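Local coordinates for calcium uptake protein 2, mitochondrial (Homo sapiens, PDB 6LB7) that probably regulates calcium uptake through the mitochondrial calcium uniporter as an EF-hand protein that binds calcium, at residues 18-23 with 79-84; 64-67 with 71-74; 88-93 with 181-186; 272-277 with 292-297. All blocks are in the same frame, centred on the assembly; numbering follows the deposited sequence.

Interaction 1 (18-23 with 79-84); sequences SSLEHE and KGLISY
L20, on strand 20-22, reaches G80 and L81 of the loop before helix 84-94 with a single methyl. CD1 lies 3.9 Å from G80 O, and its nearest side-chain neighbour is L81 CG at 4.5 Å, the branch carbon rather than either methyl. The fork of L20 decides which methyl does this: its CG stands anti to the carbonyl carbon (chi1 -63°) and CD1 continues the extended chain (chi2 -176°), while CD2 is turned back, 6.1 Å from G80 O. L81 has its CG anti to the backbone N (chi1 -167°), and this carbon is the one that meets the L20 methyl; the two leucines touch at that one point without interlocking. Both residues lean on strand 25-27: L20 pairs with Y27 through the backbone and the L81 side chain touches Y27. The backbone of L81 is tied in turn to T157. This is plain packing of a loop over the small mixed sheet, with 72 Å² buried in all. No hydrogen bond crosses here, and the leucine-to-loop contact itself is weak and dispersive; the loop is probably held in place more by the bonds of L81 to T157, and of S83 N to E86, than by this contact.

Interaction 2 (64-67 with 71-74); sequences QTAG and TFFR
The loop leading into short helix 72-76 folds back against the first turn of that helix, and G67 meets F72 where it does so. G67 O comes within 3.2 Å of F72 CB and 3.5 Å of F72 CD1, approaching the ring at its edge and close to its plane. F72 is set for this by its first torsion, with CG anti to the backbone N (chi1 178°), which brings the CD1 edge round to the loop carbonyl. A66 adds its one methyl: CB is 4.3 Å from F72 CD1, oblique to the ring, and 4.0 Å from F72 O. T71 holds the N-cap position, yet its hydroxyl makes no capping bond; OG1 is hydrogen-bonded to D75 OD1 instead, and G67 N gives a hydrogen bond to that same carboxylate oxygen. The side chain of D75 thereby ties both ends of the turn together. G67 has no side chain, and the place a beta carbon would take is only 2.9 Å from T71 OG1. Beyond the loop, the F72 ring forms a cation-pi pair with R161 and an edge-to-face pair with F179. Across the two segments no hydrogen bond forms, and a carbonyl oxygen meets C-H groups of F72, on CB and at the ring edge; this is probably mildly favourable, while the carboxylate of D75 supplies the firmer polar grip.

Interaction 3 (88-93 with 181-186); sequences LFLLTI and ENLQTE
L183 pushes one methyl, CD2, into helix 84-94 between L90 and I93. That methyl lies 4.0 Å from L90 CD2 and 3.8 Å from I93 CG2, and it also rests on the helix backbone, 3.9 Å from L90 O. In both apolar pairs the side chains stand nearly perpendicular, each meeting through methyls at the ends of their branches. L183 points at helix 84-94, with CG anti to the backbone N (chi1 169°), whereas I93 presents CG2 and sends its CG1 branch off over the rim of the F89 ring. F33 of helix 30-38 touches both L90 and L183.

The segments themselves cross at -79° with their axes 10.5 Å apart, a steep packing near the centre of the folded chain between helix 84-94 and the long helix 173-196. F101 of helix 99-108, which leads into the calcium-bound EF-hand loop, touches Q184.

Q184 supplies the polar part. Its extended chain carries NE2 to I93 O at 3.0 Å, a moderately bent bond (149° at the hydrogen) with the oxygen close to the amide plane and the donor tilted somewhat out of the carbonyl plane. The same NE2 also bonds K96 O, so one amide nitrogen serves two carbonyls around the C-terminal end of helix 84-94. A leucine in its place would probably leave both carbonyls without this donor in a buried setting and let the helix end shift. On the far flank, L88, L91 and T92 pack against apolar side chains of another protein chain.

Interaction 4 (272-277 with 292-297); sequences AEFKRA and DTVFKI
F274 and F295 pair as a T-shaped stack, the edge of F295 directed at the face of F274, with centroids 5.7 Å apart and planes at 78°. This is the tight part. F295 CE2 touches F274 CG at 3.9 Å, and F274 CB fits against the F295 rim near the ring plane, also 3.9 Å from CE2. The two side chains run antiparallel alongside one another, F274 projecting from its helix with CG anti to the backbone N (chi1 -169°). That torsion also takes the far end of its ring to V294, whose CG1 meets F274 CZ at 4.2 Å, the two side chains nearly perpendicular. L306 touches both F274 and V294, and F255 of helix 252-264 makes a second edge-to-face pair with F274.

Helix 288-298 with the loop that follows has the sequence pattern of an EF-hand, of which L306 would be part, so the contact probably packs helix 271-282 onto the entering helix of that hand.

The outer side is looser. A272 and K275 are exposed, and F295 itself is only partly buried. On the outer flank of 292-297, K296 NZ reaches D292 OD1 at 3.5 Å, a long, weak salt bridge one turn along the helix; D292 also pairs with K204, and K296 NZ bonds K230 O. R276 turns from the contact to an acidic side chain of another protein chain. The helices are therefore joined by aromatic and apolar surface, while D292, K296 and R276 take no part in the contact and find partners along their own helix, in other parts of the chain or on the neighbouring chain.

Interactions 1, 2 and 3 share one half of the chain and touch, whereas interaction 4 stands alone, its nearest atoms about 17 Å from those of interaction 3. I82 of interaction 1 joins the group, packing on F73 of interaction 2 and L90 of interaction 3. Helix 173-196 ties 2 to 3 by charge: E186 makes a salt bridge to R74 NE and probably a hydrogen bond to F73 N at the start of helix 72-76. Interaction 3, nearest the chain's centre, has the one hydrogen bond across its segments; interaction 1 is a small but buried loop packing and interaction 2 is partly buried, both farther out, and 4, peripheral yet largely buried, is chiefly aromatic.

Interaction 1 (18-23 with 79-84)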
# COMPACT_ATOMS: atom_id res chain seq x y z
N SER B 18 -24.67 -19.94 -2.88
CA SER B 18 -25.66 -19.59 -3.90
C SER B 18 -26.90 -20.47 -3.81
O SER B 18 -26.80 -21.70 -3.74
CB SER B 18 -25.04 -19.70 -5.29
OG SER B 18 -23.96 -18.79 -5.43
N SER B 19 -28.07 -19.85 -3.81
CA SER B 19 -29.33 -20.58 -3.80
C SER B 19 -30.01 -20.58 -5.16
O SER B 19 -31.12 -21.12 -5.28
CB SER B 19 -30.27 -20.01 -2.73
OG SER B 19 -30.69 -18.69 -3.05
N LEU B 20 -29.38 -20.02 -6.19
CA LEU B 20 -30.00 -19.85 -7.50
C LEU B 20 -29.06 -20.34 -8.59
O LEU B 20 -27.83 -20.30 -8.45
CB LEU B 20 -30.37 -18.38 -7.75
CG LEU B 20 -31.42 -17.77 -6.81
CD1 LEU B 20 -31.74 -16.35 -7.25
CD2 LEU B 20 -32.68 -18.61 -6.79
N GLU B 21 -29.65 -20.80 -9.70
CA GLU B 21 -28.92 -21.28 -10.86
C GLU B 21 -29.65 -20.85 -12.12
O GLU B 21 -30.88 -20.83 -12.16
CB GLU B 21 -28.74 -22.80 -10.82
CG GLU B 21 -27.85 -23.39 -11.94
CD GLU B 21 -28.63 -23.74 -13.20
OE1 GLU B 21 -29.86 -23.95 -13.11
OE2 GLU B 21 -28.02 -23.79 -14.29
N HIS B 22 -28.89 -20.50 -13.16
CA HIS B 22 -29.47 -20.19 -14.46
C HIS B 22 -28.42 -20.43 -15.52
O HIS B 22 -27.34 -19.84 -15.46
CB HIS B 22 -29.97 -18.74 -14.50
CG HIS B 22 -30.50 -18.32 -15.83
ND1 HIS B 22 -31.73 -18.73 -16.30
CD2 HIS B 22 -29.98 -17.51 -16.78
CE1 HIS B 22 -31.94 -18.19 -17.49
NE2 HIS B 22 -30.90 -17.44 -17.80
N GLU B 23 -28.72 -21.34 -16.46
CA GLU B 23 -27.88 -21.60 -17.64
C GLU B 23 -26.43 -21.89 -17.26
O GLU B 23 -25.49 -21.37 -17.86
CB GLU B 23 -27.96 -20.43 -18.63
CG GLU B 23 -29.34 -20.22 -19.29
CD GLU B 23 -29.82 -21.38 -20.19
OE1 GLU B 23 -30.73 -21.14 -21.02
OE2 GLU B 23 -29.30 -22.52 -20.10
N LYS B 79 -35.18 -11.69 -2.59
CA LYS B 79 -35.70 -11.08 -3.80
C LYS B 79 -34.60 -10.24 -4.48
O LYS B 79 -34.61 -9.00 -4.53
CB LYS B 79 -36.96 -10.31 -3.45
CG LYS B 79 -37.06 -8.98 -3.92
CD LYS B 79 -37.68 -8.88 -5.19
CE LYS B 79 -37.79 -7.69 -5.57
NZ LYS B 79 -38.53 -7.66 -6.62
N GLY B 80 -33.69 -10.99 -5.09
CA GLY B 80 -32.64 -10.35 -5.86
C GLY B 80 -31.67 -11.37 -6.39
O GLY B 80 -31.78 -12.58 -6.15
N LEU B 81 -30.67 -10.85 -7.08
CA LEU B 81 -29.73 -11.75 -7.71
C LEU B 81 -28.40 -11.02 -7.81
O LEU B 81 -28.36 -9.86 -8.24
CB LEU B 81 -30.29 -12.18 -9.08
CG LEU B 81 -29.70 -13.31 -9.85
CD1 LEU B 81 -30.39 -13.51 -11.08
CD2 LEU B 81 -28.36 -12.95 -10.17
N ILE B 82 -27.35 -11.76 -7.45
CA ILE B 82 -26.00 -11.24 -7.35
C ILE B 82 -25.08 -12.26 -8.01
O ILE B 82 -25.06 -13.43 -7.62
CB ILE B 82 -25.57 -10.99 -5.90
CG1 ILE B 82 -26.49 -9.97 -5.21
CG2 ILE B 82 -24.10 -10.56 -5.84
CD1 ILE B 82 -26.25 -9.85 -3.69
N SER B 83 -24.32 -11.82 -9.01
CA SER B 83 -23.45 -12.73 -9.75
C SER B 83 -22.13 -12.90 -9.02
O SER B 83 -21.81 -12.16 -8.09
CB SER B 83 -23.19 -12.18 -11.16
OG SER B 83 -22.34 -11.05 -11.08
N TYR B 84 -21.35 -13.89 -9.47
CA TYR B 84 -20.03 -14.14 -8.87
C TYR B 84 -19.14 -12.91 -8.96
O TYR B 84 -18.46 -12.54 -7.99
CB TYR B 84 -19.36 -15.34 -9.56
CG TYR B 84 -17.98 -15.61 -9.01
CD1 TYR B 84 -17.81 -15.92 -7.67
CD2 TYR B 84 -16.85 -15.53 -9.82
CE1 TYR B 84 -16.56 -16.17 -7.14
CE2 TYR B 84 -15.58 -15.78 -9.29
CZ TYR B 84 -15.45 -16.10 -7.95
OH TYR B 84 -14.22 -16.35 -7.37

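Interaction 2 (64-67 with 71-74)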
# COMPACT_ATOMS: atom_id res chain seq x y z
N GLN B 64 -37.85 -1.38 -6.18
CA GLN B 64 -38.52 -0.15 -5.77
C GLN B 64 -38.64 -0.05 -4.25
O GLN B 64 -38.43 1.03 -3.68
CB GLN B 64 -39.91 -0.08 -6.40
CG GLN B 64 -40.05 -0.56 -7.75
CD GLN B 64 -39.06 -0.12 -8.71
OE1 GLN B 64 -38.32 0.55 -8.49
NE2 GLN B 64 -39.06 -0.52 -9.77
N THR B 65 -39.05 -1.15 -3.61
CA THR B 65 -39.51 -1.07 -2.23
C THR B 65 -38.40 -1.24 -1.19
O THR B 65 -38.59 -0.80 -0.04
CB THR B 65 -40.61 -2.11 -1.98
OG1 THR B 65 -40.95 -2.12 -0.58
CG2 THR B 65 -40.17 -3.50 -2.40
N ALA B 66 -37.26 -1.84 -1.54
CA ALA B 66 -36.15 -1.91 -0.59
C ALA B 66 -35.62 -0.51 -0.27
O ALA B 66 -35.81 0.45 -1.03
CB ALA B 66 -35.03 -2.80 -1.14
N GLY B 67 -34.93 -0.41 0.86
CA GLY B 67 -34.47 0.89 1.34
C GLY B 67 -33.16 1.32 0.69
O GLY B 67 -32.21 0.54 0.58
N THR B 71 -30.35 -0.62 4.93
CA THR B 71 -31.12 -1.86 4.99
C THR B 71 -31.40 -2.42 3.61
O THR B 71 -32.24 -3.32 3.49
CB THR B 71 -32.43 -1.67 5.75
OG1 THR B 71 -33.29 -0.79 5.00
CG2 THR B 71 -32.15 -1.10 7.13
N PHE B 72 -30.69 -1.95 2.59
CA PHE B 72 -30.94 -2.38 1.22
C PHE B 72 -30.89 -3.90 1.07
O PHE B 72 -31.78 -4.49 0.46
CB PHE B 72 -29.91 -1.71 0.29
CG PHE B 72 -30.02 -2.11 -1.16
CD1 PHE B 72 -31.02 -1.58 -1.97
CD2 PHE B 72 -29.11 -3.00 -1.73
CE1 PHE B 72 -31.12 -1.94 -3.30
CE2 PHE B 72 -29.21 -3.35 -3.06
CZ PHE B 72 -30.21 -2.81 -3.85
N PHE B 73 -29.83 -4.55 1.56
CA PHE B 73 -29.75 -6.00 1.34
C PHE B 73 -30.75 -6.74 2.24
O PHE B 73 -31.37 -7.71 1.80
CB PHE B 73 -28.32 -6.52 1.55
CG PHE B 73 -27.35 -6.06 0.48
CD1 PHE B 73 -27.14 -6.81 -0.67
CD2 PHE B 73 -26.69 -4.84 0.61
CE1 PHE B 73 -26.27 -6.36 -1.67
CE2 PHE B 73 -25.82 -4.39 -0.38
CZ PHE B 73 -25.61 -5.14 -1.53
N ARG B 74 -30.91 -6.29 3.50
CA ARG B 74 -31.85 -6.96 4.41
C ARG B 74 -33.29 -6.79 3.95
O ARG B 74 -34.09 -7.71 4.11
CB ARG B 74 -31.69 -6.43 5.85
CG ARG B 74 -30.49 -7.06 6.59
CD ARG B 74 -30.16 -6.36 7.94
NE ARG B 74 -29.72 -4.97 7.77
CZ ARG B 74 -29.50 -4.13 8.77
NH1 ARG B 74 -29.65 -4.54 10.03
NH2 ARG B 74 -29.12 -2.88 8.52

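Interaction 3 (88-93 with 181-186)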
# COMPACT_ATOMS: atom_id res chain seq x y z
N LEU B 88 -17.58 -10.77 -5.66
CA LEU B 88 -16.19 -10.38 -5.42
C LEU B 88 -16.05 -8.86 -5.28
O LEU B 88 -15.26 -8.39 -4.45
CB LEU B 88 -15.30 -10.88 -6.55
CG LEU B 88 -15.18 -12.38 -6.80
CD1 LEU B 88 -14.09 -12.61 -7.85
CD2 LEU B 88 -14.86 -13.11 -5.49
N PHE B 89 -16.78 -8.10 -6.08
CA PHE B 89 -16.72 -6.65 -5.98
C PHE B 89 -17.19 -6.17 -4.60
O PHE B 89 -16.53 -5.33 -3.97
CB PHE B 89 -17.56 -6.01 -7.09
CG PHE B 89 -17.64 -4.53 -6.98
CD1 PHE B 89 -18.82 -3.91 -6.61
CD2 PHE B 89 -16.51 -3.75 -7.21
CE1 PHE B 89 -18.87 -2.53 -6.51
CE2 PHE B 89 -16.56 -2.39 -7.10
CZ PHE B 89 -17.74 -1.78 -6.74
N LEU B 90 -18.33 -6.68 -4.14
CA LEU B 90 -18.85 -6.31 -2.83
C LEU B 90 -17.89 -6.71 -1.72
O LEU B 90 -17.70 -5.98 -0.75
CB LEU B 90 -20.22 -6.95 -2.61
CG LEU B 90 -21.34 -6.51 -3.55
CD1 LEU B 90 -22.50 -7.46 -3.47
CD2 LEU B 90 -21.81 -5.06 -3.25
N LEU B 91 -17.23 -7.86 -1.87
CA LEU B 91 -16.30 -8.28 -0.82
C LEU B 91 -15.11 -7.33 -0.74
O LEU B 91 -14.66 -7.01 0.35
CB LEU B 91 -15.82 -9.72 -1.06
CG LEU B 91 -16.71 -10.94 -0.78
CD1 LEU B 91 -15.85 -12.19 -1.00
CD2 LEU B 91 -17.27 -10.92 0.64
N THR B 92 -14.59 -6.88 -1.89
CA THR B 92 -13.45 -5.96 -1.81
C THR B 92 -13.86 -4.66 -1.12
O THR B 92 -13.06 -4.07 -0.38
CB THR B 92 -12.86 -5.66 -3.19
OG1 THR B 92 -13.79 -4.93 -4.00
CG2 THR B 92 -12.49 -6.93 -3.92
N ILE B 93 -15.10 -4.23 -1.32
CA ILE B 93 -15.54 -2.96 -0.76
C ILE B 93 -15.56 -3.03 0.76
O ILE B 93 -15.15 -2.09 1.44
CB ILE B 93 -16.91 -2.56 -1.34
CG1 ILE B 93 -16.81 -2.31 -2.84
CG2 ILE B 93 -17.50 -1.36 -0.57
CD1 ILE B 93 -15.71 -1.30 -3.28
N GLU B 181 -20.68 3.10 1.72
CA GLU B 181 -20.82 3.39 3.15
C GLU B 181 -21.96 2.58 3.75
O GLU B 181 -21.85 2.05 4.85
CB GLU B 181 -21.08 4.88 3.37
CG GLU B 181 -19.92 5.84 3.02
CD GLU B 181 -20.38 7.31 2.95
OE1 GLU B 181 -19.52 8.22 2.88
OE2 GLU B 181 -21.61 7.55 2.93
N ASN B 182 -23.09 2.51 3.04
CA ASN B 182 -24.26 1.82 3.58
C ASN B 182 -24.06 0.30 3.58
O ASN B 182 -24.63 -0.38 4.44
CB ASN B 182 -25.50 2.20 2.77
CG ASN B 182 -26.07 3.58 3.19
OD1 ASN B 182 -25.87 4.03 4.31
ND2 ASN B 182 -26.79 4.23 2.28
N LEU B 183 -23.31 -0.23 2.62
CA LEU B 183 -22.97 -1.65 2.65
C LEU B 183 -22.17 -1.99 3.90
O LEU B 183 -22.51 -2.93 4.64
CB LEU B 183 -22.19 -2.03 1.38
CG LEU B 183 -21.53 -3.41 1.38
CD1 LEU B 183 -22.61 -4.49 1.34
CD2 LEU B 183 -20.56 -3.53 0.21
N GLN B 184 -21.09 -1.23 4.16
CA GLN B 184 -20.32 -1.46 5.38
C GLN B 184 -21.19 -1.28 6.63
O GLN B 184 -21.16 -2.11 7.54
CB GLN B 184 -19.11 -0.52 5.43
CG GLN B 184 -18.10 -0.72 4.30
CD GLN B 184 -16.81 0.03 4.54
OE1 GLN B 184 -16.77 0.96 5.35
NE2 GLN B 184 -15.74 -0.37 3.86
N THR B 185 -21.99 -0.21 6.68
CA THR B 185 -22.89 -0.02 7.82
C THR B 185 -23.84 -1.20 7.99
O THR B 185 -24.07 -1.68 9.11
CB THR B 185 -23.68 1.28 7.65
OG1 THR B 185 -22.77 2.37 7.56
CG2 THR B 185 -24.60 1.50 8.85
N GLU B 186 -24.42 -1.68 6.88
CA GLU B 186 -25.38 -2.77 6.98
C GLU B 186 -24.74 -4.04 7.56
O GLU B 186 -25.34 -4.69 8.43
CB GLU B 186 -26.02 -3.04 5.62
CG GLU B 186 -26.97 -4.23 5.65
CD GLU B 186 -28.09 -4.12 4.61
OE1 GLU B 186 -27.86 -3.69 3.46
OE2 GLU B 186 -29.22 -4.48 4.95

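Interaction 4 (272-277 with 292-297)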
# COMPACT_ATOMS: atom_id res chain seq x y z
N ALA B 272 -1.39 3.41 26.37
CA ALA B 272 -1.06 4.69 25.74
C ALA B 272 -0.45 4.51 24.35
O ALA B 272 -0.70 5.31 23.44
CB ALA B 272 -0.10 5.49 26.63
N GLU B 273 0.39 3.48 24.16
CA GLU B 273 0.93 3.23 22.83
C GLU B 273 -0.18 2.80 21.87
O GLU B 273 -0.25 3.27 20.73
CB GLU B 273 2.02 2.15 22.88
CG GLU B 273 3.35 2.64 23.43
CD GLU B 273 3.29 2.89 24.92
OE1 GLU B 273 3.95 3.84 25.38
OE2 GLU B 273 2.57 2.13 25.62
N PHE B 274 -1.04 1.90 22.33
CA PHE B 274 -2.14 1.42 21.50
C PHE B 274 -3.00 2.59 21.06
O PHE B 274 -3.29 2.75 19.87
CB PHE B 274 -2.94 0.39 22.29
CG PHE B 274 -3.95 -0.38 21.47
CD1 PHE B 274 -3.59 -1.56 20.84
CD2 PHE B 274 -5.24 0.07 21.34
CE1 PHE B 274 -4.53 -2.27 20.09
CE2 PHE B 274 -6.18 -0.64 20.60
CZ PHE B 274 -5.83 -1.80 19.98
N LYS B 275 -3.36 3.46 22.01
CA LYS B 275 -4.18 4.63 21.71
C LYS B 275 -3.54 5.50 20.64
O LYS B 275 -4.22 5.93 19.69
CB LYS B 275 -4.40 5.45 22.99
CG LYS B 275 -5.45 4.88 23.94
CD LYS B 275 -5.65 5.83 25.13
CE LYS B 275 -6.97 5.56 25.85
NZ LYS B 275 -7.11 6.40 27.08
N ARG B 276 -2.24 5.77 20.77
CA ARG B 276 -1.65 6.67 19.77
C ARG B 276 -1.54 5.99 18.41
O ARG B 276 -1.87 6.57 17.37
CB ARG B 276 -0.28 7.15 20.26
CG ARG B 276 0.43 8.13 19.38
CD ARG B 276 0.31 9.52 19.85
NE ARG B 276 1.18 10.33 19.27
CZ ARG B 276 2.27 10.59 19.74
NH1 ARG B 276 2.63 10.11 20.80
NH2 ARG B 276 2.99 11.33 19.13
N ALA B 277 -1.26 4.69 18.34
CA ALA B 277 -1.30 4.00 17.05
C ALA B 277 -2.70 4.00 16.44
O ALA B 277 -2.85 4.10 15.21
CB ALA B 277 -0.83 2.57 17.23
N ASP B 292 -10.52 -1.99 26.84
CA ASP B 292 -10.35 -2.90 27.96
C ASP B 292 -10.52 -4.35 27.53
O ASP B 292 -9.79 -5.23 27.99
CB ASP B 292 -11.35 -2.56 29.08
CG ASP B 292 -11.20 -3.48 30.28
OD1 ASP B 292 -12.13 -4.27 30.55
OD2 ASP B 292 -10.15 -3.40 30.96
N THR B 293 -11.50 -4.62 26.66
CA THR B 293 -11.71 -5.98 26.17
C THR B 293 -10.51 -6.47 25.37
O THR B 293 -10.07 -7.62 25.53
CB THR B 293 -12.98 -6.04 25.31
OG1 THR B 293 -14.10 -5.69 26.12
CG2 THR B 293 -13.19 -7.45 24.78
N VAL B 294 -9.98 -5.63 24.48
CA VAL B 294 -8.82 -6.03 23.68
C VAL B 294 -7.65 -6.40 24.59
O VAL B 294 -6.99 -7.43 24.39
CB VAL B 294 -8.43 -4.91 22.70
CG1 VAL B 294 -7.02 -5.16 22.16
CG2 VAL B 294 -9.44 -4.84 21.57
N PHE B 295 -7.38 -5.58 25.61
CA PHE B 295 -6.25 -5.86 26.48
C PHE B 295 -6.49 -7.07 27.38
O PHE B 295 -5.58 -7.86 27.61
CB PHE B 295 -5.89 -4.62 27.31
CG PHE B 295 -4.89 -3.73 26.63
CD1 PHE B 295 -3.56 -3.76 27.01
CD2 PHE B 295 -5.27 -2.90 25.59
CE1 PHE B 295 -2.62 -2.95 26.38
CE2 PHE B 295 -4.34 -2.09 24.94
CZ PHE B 295 -3.02 -2.12 25.33
N LYS B 296 -7.72 -7.26 27.88
CA LYS B 296 -7.96 -8.47 28.67
C LYS B 296 -7.75 -9.72 27.84
O LYS B 296 -7.25 -10.74 28.35
CB LYS B 296 -9.37 -8.46 29.27
CG LYS B 296 -9.64 -7.35 30.28
CD LYS B 296 -9.12 -7.67 31.66
CE LYS B 296 -9.69 -6.71 32.70
NZ LYS B 296 -11.19 -6.78 32.73
N ILE B 297 -8.12 -9.69 26.56
CA ILE B 297 -7.98 -10.90 25.73
C ILE B 297 -6.53 -11.12 25.30
O ILE B 297 -6.05 -12.26 25.28
CB ILE B 297 -8.89 -10.82 24.49
CG1 ILE B 297 -10.38 -10.72 24.88
CG2 ILE B 297 -8.66 -12.02 23.57
CD1 ILE B 297 -11.28 -10.43 23.66